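Local coordinates for sialyltransferase 0160 (PDB 4R84), which probably transfers sialic acid from CMP-sialic acid to galactoside acceptors in alpha-2,6 linkage, at residues S34-D39 and T49-P54; T97-T102 and R106-T111; Q134-I139 and A326-S331. One frame throughout, in Å; residues are numbered along the deposited sequence. Where two conformers were deposited one is given.

Contact 1 (S34-D39 and T49-P54)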
ATOM      1  N   SER A  34     -20.165 -17.780  27.626  1.00 35.11           N
ATOM      2  CA  SER A  34     -19.156 -17.357  26.672  1.00 32.19           C
ATOM      3  C   SER A  34     -19.793 -17.085  25.319  1.00 31.10           C
ATOM      4  O   SER A  34     -20.646 -17.847  24.864  1.00 27.21           O
ATOM      5  CB  SER A  34     -18.066 -18.420  26.537  1.00 38.01           C
ATOM      6  OG  SER A  34     -17.290 -18.497  27.717  1.00 42.24           O
ATOM      7  N   SER A  35     -19.334 -16.033  24.649  1.00 30.78           N
ATOM      8  CA  SER A  35     -19.919 -15.685  23.358  1.00 31.96           C
ATOM      9  C   SER A  35     -18.839 -15.385  22.348  1.00 31.22           C
ATOM     10  O   SER A  35     -17.815 -14.793  22.681  1.00 33.48           O
ATOM     11  CB  SER A  35     -20.845 -14.469  23.488  1.00 37.51           C
ATOM     12  OG  SER A  35     -21.940 -14.719  24.363  1.00 41.83           O
ATOM     13  N   ASN A  36     -19.074 -15.803  21.109  1.00 26.26           N
ATOM     14  CA  ASN A  36     -18.182 -15.457  20.030  1.00 30.96           C
ATOM     15  C   ASN A  36     -18.893 -15.470  18.691  1.00 27.90           C
ATOM     16  O   ASN A  36     -19.989 -16.016  18.544  1.00 28.04           O
ATOM     17  CB  ASN A  36     -16.974 -16.390  19.988  1.00 29.14           C
ATOM     18  CG  ASN A  36     -17.335 -17.795  19.561  1.00 36.32           C
ATOM     19  OD1 ASN A  36     -18.434 -18.272  19.819  1.00 36.55           O
ATOM     20  ND2 ASN A  36     -16.410 -18.460  18.883  1.00 42.60           N
ATOM     21  N   SER A  37     -18.244 -14.858  17.719  1.00 22.54           N
ATOM     22  CA  SER A  37     -18.786 -14.801  16.372  0.54 22.47           C
ATOM     23  C   SER A  37     -17.675 -15.040  15.367  1.00 27.67           C
ATOM     24  O   SER A  37     -16.507 -14.761  15.634  1.00 29.88           O
ATOM     25  CB  SER A  37     -19.460 -13.455  16.116  0.54 30.39           C
ATOM     26  OG  SER A  37     -18.528 -12.400  16.243  0.54 32.70           O
ATOM     27  N   ALA A  38     -18.037 -15.588  14.214  1.00 20.49           N
ATOM     28  CA  ALA A  38     -17.035 -15.867  13.206  1.00 19.99           C
ATOM     29  C   ALA A  38     -17.666 -15.849  11.833  1.00 21.37           C
ATOM     30  O   ALA A  38     -18.829 -16.231  11.679  1.00 21.22           O
ATOM     31  CB  ALA A  38     -16.377 -17.215  13.475  1.00 23.11           C
ATOM     32  N   ASP A  39     -16.897 -15.412  10.833  1.00 18.96           N
ATOM     33  CA  ASP A  39     -17.308 -15.568   9.438  1.00 21.40           C
ATOM     34  C   ASP A  39     -16.847 -16.930   8.939  1.00 23.96           C
ATOM     35  O   ASP A  39     -15.725 -17.345   9.222  1.00 28.76           O
ATOM     36  CB  ASP A  39     -16.714 -14.465   8.547  1.00 24.41           C
ATOM     37  CG  ASP A  39     -17.333 -13.104   8.808  1.00 28.91           C
ATOM     38  OD1 ASP A  39     -18.353 -13.035   9.533  1.00 31.41           O
ATOM     39  OD2 ASP A  39     -16.809 -12.104   8.271  1.00 30.27           O
ATOM     40  N   THR A  49     -17.902 -25.790  19.243  1.00 31.29           N
ATOM     41  CA  THR A  49     -17.367 -26.413  20.447  1.00 30.46           C
ATOM     42  C   THR A  49     -17.613 -25.478  21.629  1.00 27.85           C
ATOM     43  O   THR A  49     -17.721 -24.263  21.449  1.00 27.93           O
ATOM     44  CB  THR A  49     -15.857 -26.707  20.299  1.00 37.86           C
ATOM     45  OG1 THR A  49     -15.402 -27.530  21.378  1.00 48.89           O
ATOM     46  CG2 THR A  49     -15.061 -25.414  20.269  1.00 38.14           C
ATOM     47  N   PRO A  50     -17.742 -26.037  22.842  1.00 31.84           N
ATOM     48  CA  PRO A  50     -17.863 -25.128  23.987  1.00 33.96           C
ATOM     49  C   PRO A  50     -16.601 -24.303  24.184  1.00 30.92           C
ATOM     50  O   PRO A  50     -15.502 -24.798  23.945  1.00 35.71           O
ATOM     51  CB  PRO A  50     -18.087 -26.080  25.170  1.00 34.46           C
ATOM     52  CG  PRO A  50     -18.639 -27.349  24.539  1.00 28.05           C
ATOM     53  CD  PRO A  50     -17.933 -27.448  23.223  1.00 32.85           C
ATOM     54  N   ILE A  51     -16.767 -23.051  24.592  1.00 35.15           N
ATOM     55  CA  ILE A  51     -15.646 -22.166  24.866  1.00 37.87           C
ATOM     56  C   ILE A  51     -15.227 -22.241  26.332  1.00 43.95           C
ATOM     57  O   ILE A  51     -16.036 -21.966  27.219  1.00 41.91           O
ATOM     58  CB  ILE A  51     -15.980 -20.706  24.518  1.00 43.92           C
ATOM     59  CG1 ILE A  51     -16.296 -20.579  23.030  1.00 46.48           C
ATOM     60  CG2 ILE A  51     -14.829 -19.791  24.918  1.00 39.03           C
ATOM     61  CD1 ILE A  51     -15.303 -21.300  22.142  1.00 52.03           C
ATOM     62  N   ASP A  52     -13.971 -22.613  26.572  1.00 51.90           N
ATOM     63  CA  ASP A  52     -13.400 -22.674  27.923  1.00 60.22           C
ATOM     64  C   ASP A  52     -14.265 -23.440  28.914  1.00 60.46           C
ATOM     65  O   ASP A  52     -14.552 -22.951  30.007  1.00 61.42           O
ATOM     66  CB  ASP A  52     -13.162 -21.261  28.473  1.00 71.53           C
ATOM     67  CG  ASP A  52     -12.145 -20.477  27.664  1.00 78.58           C
ATOM     68  OD1 ASP A  52     -11.308 -21.103  26.977  1.00 82.92           O
ATOM     69  OD2 ASP A  52     -12.181 -19.230  27.727  1.00 77.11           O
ATOM     70  N   ALA A  53     -14.670 -24.642  28.528  1.00 47.59           N
ATOM     71  CA  ALA A  53     -15.528 -25.463  29.370  1.00 51.41           C
ATOM     72  C   ALA A  53     -14.838 -26.800  29.645  1.00 45.84           C
ATOM     73  O   ALA A  53     -13.875 -27.151  28.968  1.00 41.72           O
ATOM     74  CB  ALA A  53     -16.889 -25.670  28.702  1.00 47.31           C
ATOM     75  N   PRO A  54     -15.322 -27.556  30.640  1.00 46.60           N
ATOM     76  CA  PRO A  54     -14.742 -28.881  30.878  1.00 52.06           C
ATOM     77  C   PRO A  54     -14.983 -29.801  29.689  1.00 54.03           C
ATOM     78  O   PRO A  54     -15.809 -29.482  28.834  1.00 53.90           O
ATOM     79  CB  PRO A  54     -15.496 -29.376  32.114  1.00 53.47           C
ATOM     80  CG  PRO A  54     -15.933 -28.134  32.800  1.00 55.79           C
ATOM     81  CD  PRO A  54     -16.285 -27.192  31.690  1.00 45.32           C
TER

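Contact 2 (T97-T102 and R106-T111)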
ATOM      1  N   THR A  97     -26.329 -22.488  20.397  1.00 28.75           N
ATOM      2  CA  THR A  97     -26.114 -22.379  21.835  1.00 34.52           C
ATOM      3  C   THR A  97     -25.808 -23.748  22.441  1.00 31.49           C
ATOM      4  O   THR A  97     -26.550 -24.727  22.240  1.00 28.04           O
ATOM      5  CB  THR A  97     -27.334 -21.753  22.537  1.00 31.72           C
ATOM      6  OG1 THR A  97     -27.428 -20.374  22.176  1.00 31.75           O
ATOM      7  CG2 THR A  97     -27.209 -21.854  24.051  1.00 38.89           C
ATOM      8  N   PHE A  98     -24.684 -23.827  23.149  1.00 28.07           N
ATOM      9  CA  PHE A  98     -24.357 -25.033  23.898  1.00 30.84           C
ATOM     10  C   PHE A  98     -24.666 -24.790  25.364  1.00 29.89           C
ATOM     11  O   PHE A  98     -24.331 -23.740  25.913  1.00 28.34           O
ATOM     12  CB  PHE A  98     -22.886 -25.417  23.728  1.00 29.80           C
ATOM     13  CG  PHE A  98     -22.462 -26.574  24.591  1.00 29.87           C
ATOM     14  CD1 PHE A  98     -22.617 -27.873  24.141  1.00 33.25           C
ATOM     15  CD2 PHE A  98     -21.924 -26.361  25.858  1.00 32.45           C
ATOM     16  CE1 PHE A  98     -22.236 -28.955  24.938  1.00 37.56           C
ATOM     17  CE2 PHE A  98     -21.542 -27.431  26.660  1.00 29.63           C
ATOM     18  CZ  PHE A  98     -21.693 -28.726  26.197  1.00 36.88           C
ATOM     19  N   LYS A  99     -25.308 -25.763  25.996  1.00 29.52           N
ATOM     20  CA  LYS A  99     -25.550 -25.716  27.432  1.00 42.08           C
ATOM     21  C   LYS A  99     -24.980 -26.970  28.067  1.00 37.32           C
ATOM     22  O   LYS A  99     -25.294 -28.076  27.644  1.00 36.05           O
ATOM     23  CB  LYS A  99     -27.046 -25.606  27.744  1.00 52.09           C
ATOM     24  CG  LYS A  99     -27.665 -24.279  27.351  1.00 59.55           C
ATOM     25  CD  LYS A  99     -29.180 -24.297  27.489  1.00 66.53           C
ATOM     26  CE  LYS A  99     -29.779 -22.982  27.013  1.00 69.60           C
ATOM     27  NZ  LYS A  99     -31.265 -23.035  26.953  1.00 76.57           N
ATOM     28  N   GLY A 100     -24.129 -26.795  29.070  1.00 42.20           N
ATOM     29  CA  GLY A 100     -23.555 -27.932  29.764  1.00 46.52           C
ATOM     30  C   GLY A 100     -23.642 -27.705  31.258  1.00 40.65           C
ATOM     31  O   GLY A 100     -23.312 -26.633  31.765  1.00 35.30           O
ATOM     32  N   ILE A 101     -24.055 -28.741  31.977  1.00 37.81           N
ATOM     33  CA  ILE A 101     -24.228 -28.624  33.411  1.00 42.22           C
ATOM     34  C   ILE A 101     -23.365 -29.653  34.107  1.00 44.72           C
ATOM     35  O   ILE A 101     -23.364 -30.822  33.735  1.00 47.28           O
ATOM     36  CB  ILE A 101     -25.705 -28.809  33.805  1.00 51.57           C
ATOM     37  CG1 ILE A 101     -26.572 -27.763  33.098  1.00 51.40           C
ATOM     38  CG2 ILE A 101     -25.876 -28.706  35.305  1.00 52.48           C
ATOM     39  CD1 ILE A 101     -28.059 -28.037  33.187  1.00 56.55           C
ATOM     40  N   THR A 102     -22.603 -29.208  35.096  1.00 43.17           N
ATOM     41  CA  THR A 102     -21.881 -30.127  35.963  1.00 53.35           C
ATOM     42  C   THR A 102     -22.524 -30.026  37.335  1.00 59.06           C
ATOM     43  O   THR A 102     -23.595 -29.439  37.474  1.00 61.51           O
ATOM     44  CB  THR A 102     -20.383 -29.808  36.051  1.00 46.74           C
ATOM     45  OG1 THR A 102     -20.188 -28.552  36.713  1.00 45.83           O
ATOM     46  CG2 THR A 102     -19.756 -29.784  34.655  1.00 39.36           C
ATOM     47  N   ARG A 106     -22.656 -24.214  35.585  1.00 38.41           N
ATOM     48  CA  ARG A 106     -23.406 -24.210  34.350  1.00 39.18           C
ATOM     49  C   ARG A 106     -22.620 -23.433  33.278  1.00 39.73           C
ATOM     50  O   ARG A 106     -22.145 -22.315  33.525  1.00 36.27           O
ATOM     51  CB  ARG A 106     -24.785 -23.619  34.599  1.00 48.85           C
ATOM     52  CG  ARG A 106     -25.683 -23.534  33.370  1.00 56.42           C
ATOM     53  CD  ARG A 106     -27.134 -23.208  33.838  1.00 70.02           C
ATOM     54  NE  ARG A 106     -28.006 -22.919  32.680  1.00 76.26           N
ATOM     55  CZ  ARG A 106     -28.378 -21.695  32.330  1.00 78.87           C
ATOM     56  NH1 ARG A 106     -27.883 -20.665  33.012  1.00 79.83           N
ATOM     57  NH2 ARG A 106     -29.188 -21.509  31.306  1.00 80.20           N
ATOM     58  N   TYR A 107     -22.453 -24.053  32.113  1.00 39.55           N
ATOM     59  CA  TYR A 107     -21.660 -23.495  31.034  1.00 39.73           C
ATOM     60  C   TYR A 107     -22.573 -23.254  29.858  1.00 41.48           C
ATOM     61  O   TYR A 107     -23.259 -24.157  29.389  1.00 37.11           O
ATOM     62  CB  TYR A 107     -20.533 -24.446  30.646  1.00 38.06           C
ATOM     63  CG  TYR A 107     -19.545 -24.690  31.753  1.00 41.61           C
ATOM     64  CD1 TYR A 107     -19.740 -25.720  32.666  1.00 39.79           C
ATOM     65  CD2 TYR A 107     -18.420 -23.894  31.888  1.00 44.30           C
ATOM     66  CE1 TYR A 107     -18.840 -25.944  33.686  1.00 47.11           C
ATOM     67  CE2 TYR A 107     -17.517 -24.106  32.901  1.00 43.17           C
ATOM     68  CZ  TYR A 107     -17.730 -25.132  33.800  1.00 49.75           C
ATOM     69  OH  TYR A 107     -16.824 -25.351  34.810  1.00 54.06           O
ATOM     70  N   ILE A 108     -22.542 -22.029  29.355  1.00 38.32           N
ATOM     71  CA  ILE A 108     -23.261 -21.704  28.143  1.00 41.19           C
ATOM     72  C   ILE A 108     -22.287 -21.098  27.149  1.00 29.81           C
ATOM     73  O   ILE A 108     -21.466 -20.255  27.513  1.00 29.01           O
ATOM     74  CB  ILE A 108     -24.431 -20.737  28.408  1.00 36.72           C
ATOM     75  CG1 ILE A 108     -25.494 -21.408  29.284  1.00 42.05           C
ATOM     76  CG2 ILE A 108     -25.047 -20.281  27.095  1.00 38.43           C
ATOM     77  CD1 ILE A 108     -26.663 -20.507  29.583  1.00 42.46           C
ATOM     78  N   THR A 109     -22.327 -21.604  25.922  1.00 24.84           N
ATOM     79  CA  THR A 109     -21.575 -21.019  24.822  1.00 24.99           C
ATOM     80  C   THR A 109     -22.535 -20.587  23.727  1.00 27.28           C
ATOM     81  O   THR A 109     -23.346 -21.392  23.247  1.00 30.18           O
ATOM     82  CB  THR A 109     -20.546 -22.010  24.227  1.00 36.60           C
ATOM     83  OG1 THR A 109     -19.430 -22.149  25.116  1.00 37.26           O
ATOM     84  CG2 THR A 109     -20.048 -21.528  22.855  1.00 32.19           C
ATOM     85  N   ASN A 110     -22.436 -19.322  23.324  1.00 25.52           N
ATOM     86  CA  ASN A 110     -23.229 -18.818  22.222  1.00 24.60           C
ATOM     87  C   ASN A 110     -22.311 -18.460  21.059  1.00 21.21           C
ATOM     88  O   ASN A 110     -21.439 -17.623  21.195  1.00 23.88           O
ATOM     89  CB  ASN A 110     -24.050 -17.603  22.649  1.00 23.81           C
ATOM     90  CG  ASN A 110     -24.954 -17.892  23.833  1.00 28.10           C
ATOM     91  OD1 ASN A 110     -25.725 -18.851  23.820  1.00 34.69           O
ATOM     92  ND2 ASN A 110     -24.849 -17.069  24.869  1.00 30.55           N
ATOM     93  N   THR A 111     -22.476 -19.145  19.937  1.00 21.65           N
ATOM     94  CA  THR A 111     -21.636 -18.891  18.788  1.00 25.59           C
ATOM     95  C   THR A 111     -22.478 -18.456  17.606  1.00 25.71           C
ATOM     96  O   THR A 111     -23.430 -19.127  17.238  1.00 24.95           O
ATOM     97  CB  THR A 111     -20.819 -20.131  18.408  1.00 30.28           C
ATOM     98  OG1 THR A 111     -19.925 -20.461  19.480  1.00 28.95           O
ATOM     99  CG2 THR A 111     -20.025 -19.866  17.129  1.00 25.76           C
TER

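Contact 3 (Q134-I139 and A326-S331)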
ATOM      1  N   GLN A 134       0.814  -2.220   0.311  1.00 16.49           N
ATOM      2  CA  GLN A 134       0.002  -3.403   0.049  1.00 16.24           C
ATOM      3  C   GLN A 134       0.639  -4.635   0.674  1.00 19.13           C
ATOM      4  O   GLN A 134      -0.063  -5.495   1.195  1.00 18.46           O
ATOM      5  CB  GLN A 134      -0.186  -3.570  -1.457  1.00 14.32           C
ATOM      6  CG  GLN A 134      -1.115  -2.501  -2.067  1.00 15.24           C
ATOM      7  CD  GLN A 134      -1.015  -2.445  -3.570  1.00 19.95           C
ATOM      8  OE1 GLN A 134      -0.576  -3.399  -4.203  1.00 18.00           O
ATOM      9  NE2 GLN A 134      -1.398  -1.307  -4.154  1.00 18.35           N
ATOM     10  N   LEU A 135       1.969  -4.728   0.636  1.00 18.41           N
ATOM     11  CA  LEU A 135       2.642  -5.886   1.211  1.00 18.27           C
ATOM     12  C   LEU A 135       2.391  -5.965   2.718  1.00 21.95           C
ATOM     13  O   LEU A 135       2.162  -7.053   3.255  1.00 17.34           O
ATOM     14  CB  LEU A 135       4.146  -5.853   0.932  1.00 18.37           C
ATOM     15  CG  LEU A 135       4.944  -7.006   1.531  1.00 17.28           C
ATOM     16  CD1 LEU A 135       4.392  -8.374   1.087  1.00 17.93           C
ATOM     17  CD2 LEU A 135       6.409  -6.853   1.115  1.00 17.42           C
ATOM     18  N   ILE A 136       2.435  -4.827   3.401  1.00 19.34           N
ATOM     19  CA  ILE A 136       2.124  -4.819   4.829  1.00 17.76           C
ATOM     20  C   ILE A 136       0.699  -5.300   5.054  1.00 21.93           C
ATOM     21  O   ILE A 136       0.435  -6.146   5.922  1.00 22.87           O
ATOM     22  CB  ILE A 136       2.271  -3.415   5.439  1.00 17.66           C
ATOM     23  CG1 ILE A 136       3.714  -2.915   5.310  1.00 27.37           C
ATOM     24  CG2 ILE A 136       1.772  -3.429   6.901  1.00 21.87           C
ATOM     25  CD1 ILE A 136       4.671  -3.544   6.273  1.00 39.36           C
ATOM     26  N   HIS A 137      -0.217  -4.814   4.225  1.00 21.54           N
ATOM     27  CA  HIS A 137      -1.612  -5.206   4.375  1.00 23.84           C
ATOM     28  C   HIS A 137      -1.790  -6.713   4.167  1.00 21.82           C
ATOM     29  O   HIS A 137      -2.537  -7.372   4.914  1.00 19.81           O
ATOM     30  CB  HIS A 137      -2.499  -4.444   3.395  1.00 20.32           C
ATOM     31  CG  HIS A 137      -3.930  -4.881   3.443  1.00 24.11           C
ATOM     32  ND1 HIS A 137      -4.816  -4.410   4.388  1.00 25.01           N
ATOM     33  CD2 HIS A 137      -4.610  -5.793   2.705  1.00 22.10           C
ATOM     34  CE1 HIS A 137      -5.993  -4.988   4.206  1.00 28.93           C
ATOM     35  NE2 HIS A 137      -5.893  -5.831   3.192  1.00 26.27           N
ATOM     36  N   ILE A 138      -1.103  -7.254   3.161  1.00 17.94           N
ATOM     37  CA  ILE A 138      -1.153  -8.687   2.855  1.00 19.05           C
ATOM     38  C   ILE A 138      -0.652  -9.513   4.033  1.00 23.42           C
ATOM     39  O   ILE A 138      -1.239 -10.537   4.392  1.00 19.28           O
ATOM     40  CB  ILE A 138      -0.326  -9.011   1.583  1.00 14.24           C
ATOM     41  CG1 ILE A 138      -1.086  -8.536   0.342  1.00 17.10           C
ATOM     42  CG2 ILE A 138      -0.029 -10.503   1.473  1.00 19.12           C
ATOM     43  CD1 ILE A 138      -0.327  -8.656  -0.991  1.00 18.85           C
ATOM     44  N   ILE A 139       0.435  -9.068   4.647  1.00 19.04           N
ATOM     45  CA  ILE A 139       0.991  -9.817   5.762  1.00 20.50           C
ATOM     46  C   ILE A 139       0.000  -9.852   6.927  1.00 23.83           C
ATOM     47  O   ILE A 139      -0.190 -10.904   7.554  1.00 25.75           O
ATOM     48  CB  ILE A 139       2.341  -9.228   6.182  1.00 20.31           C
ATOM     49  CG1 ILE A 139       3.362  -9.513   5.085  1.00 17.45           C
ATOM     50  CG2 ILE A 139       2.820  -9.848   7.502  1.00 23.88           C
ATOM     51  CD1 ILE A 139       4.640  -8.671   5.223  1.00 17.50           C
ATOM     52  N   ALA A 326       6.061  -1.513  12.315  1.00 29.07           N
ATOM     53  CA  ALA A 326       6.479  -1.660  13.702  1.00 28.83           C
ATOM     54  C   ALA A 326       5.429  -2.376  14.542  1.00 35.37           C
ATOM     55  O   ALA A 326       5.758  -2.945  15.583  1.00 32.69           O
ATOM     56  CB  ALA A 326       6.793  -0.296  14.302  1.00 35.69           C
ATOM     57  N   LYS A 327       4.175  -2.344  14.088  1.00 31.41           N
ATOM     58  CA  LYS A 327       3.075  -2.998  14.800  1.00 36.78           C
ATOM     59  C   LYS A 327       2.955  -4.458  14.376  1.00 37.71           C
ATOM     60  O   LYS A 327       2.214  -5.237  14.980  1.00 38.05           O
ATOM     61  CB  LYS A 327       1.745  -2.290  14.537  1.00 41.00           C
ATOM     62  CG  LYS A 327       1.672  -0.838  14.958  1.00 48.85           C
ATOM     63  CD  LYS A 327       0.288  -0.274  14.642  1.00 52.51           C
ATOM     64  CE  LYS A 327       0.252   1.241  14.761  1.00 51.69           C
ATOM     65  NZ  LYS A 327       0.607   1.724  16.125  1.00 55.11           N
ATOM     66  N   LEU A 328       3.678  -4.834  13.327  1.00 31.96           N
ATOM     67  CA  LEU A 328       3.729  -6.232  12.943  1.00 26.09           C
ATOM     68  C   LEU A 328       4.491  -6.996  14.013  1.00 26.80           C
ATOM     69  O   LEU A 328       5.281  -6.417  14.767  1.00 28.28           O
ATOM     70  CB  LEU A 328       4.402  -6.420  11.571  1.00 25.40           C
ATOM     71  CG  LEU A 328       3.701  -5.889  10.313  1.00 26.12           C
ATOM     72  CD1 LEU A 328       4.624  -6.058   9.118  1.00 27.51           C
ATOM     73  CD2 LEU A 328       2.394  -6.637  10.065  1.00 24.64           C
ATOM     74  N   SER A 329       4.240  -8.297  14.093  1.00 28.10           N
ATOM     75  CA  SER A 329       5.028  -9.168  14.954  1.00 33.36           C
ATOM     76  C   SER A 329       6.444  -9.266  14.414  1.00 31.01           C
ATOM     77  O   SER A 329       6.690  -8.924  13.256  1.00 29.54           O
ATOM     78  CB  SER A 329       4.413 -10.552  15.018  1.00 27.66           C
ATOM     79  OG  SER A 329       4.715 -11.271  13.832  1.00 29.90           O
ATOM     80  N   ASP A 330       7.370  -9.759  15.230  1.00 26.81           N
ATOM     81  CA  ASP A 330       8.755  -9.886  14.789  1.00 28.36           C
ATOM     82  C   ASP A 330       8.903 -10.772  13.545  1.00 26.26           C
ATOM     83  O   ASP A 330       9.624 -10.411  12.598  1.00 30.76           O
ATOM     84  CB  ASP A 330       9.623 -10.443  15.919  1.00 30.85           C
ATOM     85  CG  ASP A 330       9.834  -9.441  17.044  1.00 46.09           C
ATOM     86  OD1 ASP A 330       9.703  -8.221  16.791  1.00 48.54           O
ATOM     87  OD2 ASP A 330      10.128  -9.875  18.180  1.00 40.49           O
ATOM     88  N   SER A 331       8.201 -11.903  13.536  0.54 26.10           N
ATOM     89  CA  SER A 331       8.277 -12.844  12.421  0.54 21.99           C
ATOM     90  C   SER A 331       7.699 -12.223  11.148  0.54 27.38           C
ATOM     91  O   SER A 331       8.227 -12.423  10.050  0.54 28.20           O
ATOM     92  CB  SER A 331       7.547 -14.156  12.762  0.54 29.95           C
ATOM     93  OG  SER A 331       6.163 -13.951  13.014  0.54 26.83           O
TER

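Contact 1 (S34-D39 and T49-P54)
The short side chain of Ser34 lies against the branched root of Ile51, with Ser34 CB 3.7 Å from Ile51 CB and 3.9 Å from Ile51 CG2. This small overlap lies between a loop and a strand in the N-terminal PKD-like domain, a beta-rich module that probably has the immunoglobulin-like sandwich arrangement of its family. Ser34 sits on strand 31-41, whereas Ile51 belongs to the loop that runs from strand 45-48 to strand 59-66. The loop packs on the strand by apolar contact, with no hydrogen bond between these two segments.

The torsions explain which branch of the isoleucine does the work. Ile51 CG1 stands beside its own backbone N (chi1 -61°), which puts CG2 anti to that nitrogen and against Ser34. The other branch runs toward Asn36: Ile51 CD1 is 4.8 Å from Asn36 CG, a looser approach at the margin of the contact. Ser34 and Asn36 are two apart on the strand and both direct their CB atoms toward the loop, while Ser35 between them points away and rests on Asn110. Just beyond Ile51 the backbone of Asp52 takes up left-handed helical angles, and there the loop changes course.

Both partners are hydrogen-bonded to the same part of strand 106-125: Ser34 to Ile108 and Asn110 through the backbone, Ile51 N to Thr109 OG1 between them. With both residues only partly exposed, the contact remains close to the surface of the domain. The serine hydroxyl follows the same line as its CB: Ser34 OG lies 3.9 Å from Ile51 CG2 and 3.7 Å from Ile51 O, alongside the loop but not hydrogen-bonded to it.

Contact 2 (T97-T102 and R106-T111)
Ile108 meets the neighbouring strand through CB and both its branches, and turns its tip to Arg106 on its own strand. Its CB stands 3.9 Å from Phe98 O. Ile108 CG2 lies 3.7 Å from Phe98 O and 4.1 Å from Thr97 CG2, while Ile108 CG1 comes to 4.1 Å from Lys99 CG, the two chains lying side by side. Fully extended (chi2 180°), Ile108 carries its CD1 tip 3.1 Å above the guanidinium plane of Arg106, toward the rim of the group; that arginine is salt-bridged to Glu31 through NH1.

The strands form an antiparallel beta hairpin of the PKD-like domain. Phe98 with Thr109 and Gly100 with Tyr107 are its hydrogen-bonded pairs, and Tyr107 N reaches Gly100 O at 2.7 Å, the N-H meeting the carbonyl almost end-on. A side-chain bond extends this pairing on the Ile108 face: Thr97 OG1 donates to Asn110 OD1 at 2.8 Å, tilted 21° from the carbonyl plane.

On the other face Phe98 turns into the interior, where its ring meets Trp62 and, edge-to-face, Phe57. At the turn end Thr102 CG2 touches the edge of the Tyr107 ring, 4.1 Å from CE1, while Tyr107 also stacks with His105.

Contact 3 (Q134-I139 and A326-S331)
Apolar contacts alone join the two segments, and Leu328 supplies one half of them with its forked end. Leu328 CD1 meets Ile136 CD1 at 3.8 Å, the two chains approaching at a slant. The second prong, Leu328 CD2, lies 4.1 Å from Ile139 CG2, and here the side chains are set at about a right angle. With chi1 at -67° the leucine's CG sits beside its backbone N, and the fork faces the helix, spanning residues one turn apart. Ile136 points its CB to one flank but turns its CD1 back toward the leucine.

The helix concerned, 129-144, is the connection of a beta-alpha-beta crossover between parallel strands 106-125 and 149-154 in the Rossmann-like sheet of this GT-B enzyme. Ile138 packs on that sheet, against Val152 and Tyr123, whereas Ile136 and Ile139 contact the layer beyond, where Phe336 and Gln332 of helix 330-340 also touch them.

No polar bond crosses between the segments; those nearby hold each one to its own surroundings. Gln134 OE1 accepts from Trp154 NE1, and Leu328 O from Gln333 NE2. Ser329 occupies the N-cap position of helix 330-340, and its backbone N is hydrogen-bonded to Gln332 OE1, as in half a capping box.

How the contacts relate
Contacts 1 and 2 are neighbours in the PKD-like domain, their centres 9 Å apart, and they share the sheet in which strands 31-41 and 106-125 run side by side. A probable hydrogen bond from Asn110 N to Ser34 O, 2.8 Å, links them, and Pro54 CD packs 3.3 Å from Tyr107 CZ. Contact 3 belongs to the sialyltransferase region; its centre is about 28 Å from that of contact 1 and 37 Å from that of contact 2. Strand 106-125, which begins in contact 2, leads into helix 129-144 of contact 3. The pocket holding the CMP-sialic acid analogue draws on residues between 128 and 453, beyond every segment of contacts 1 and 2.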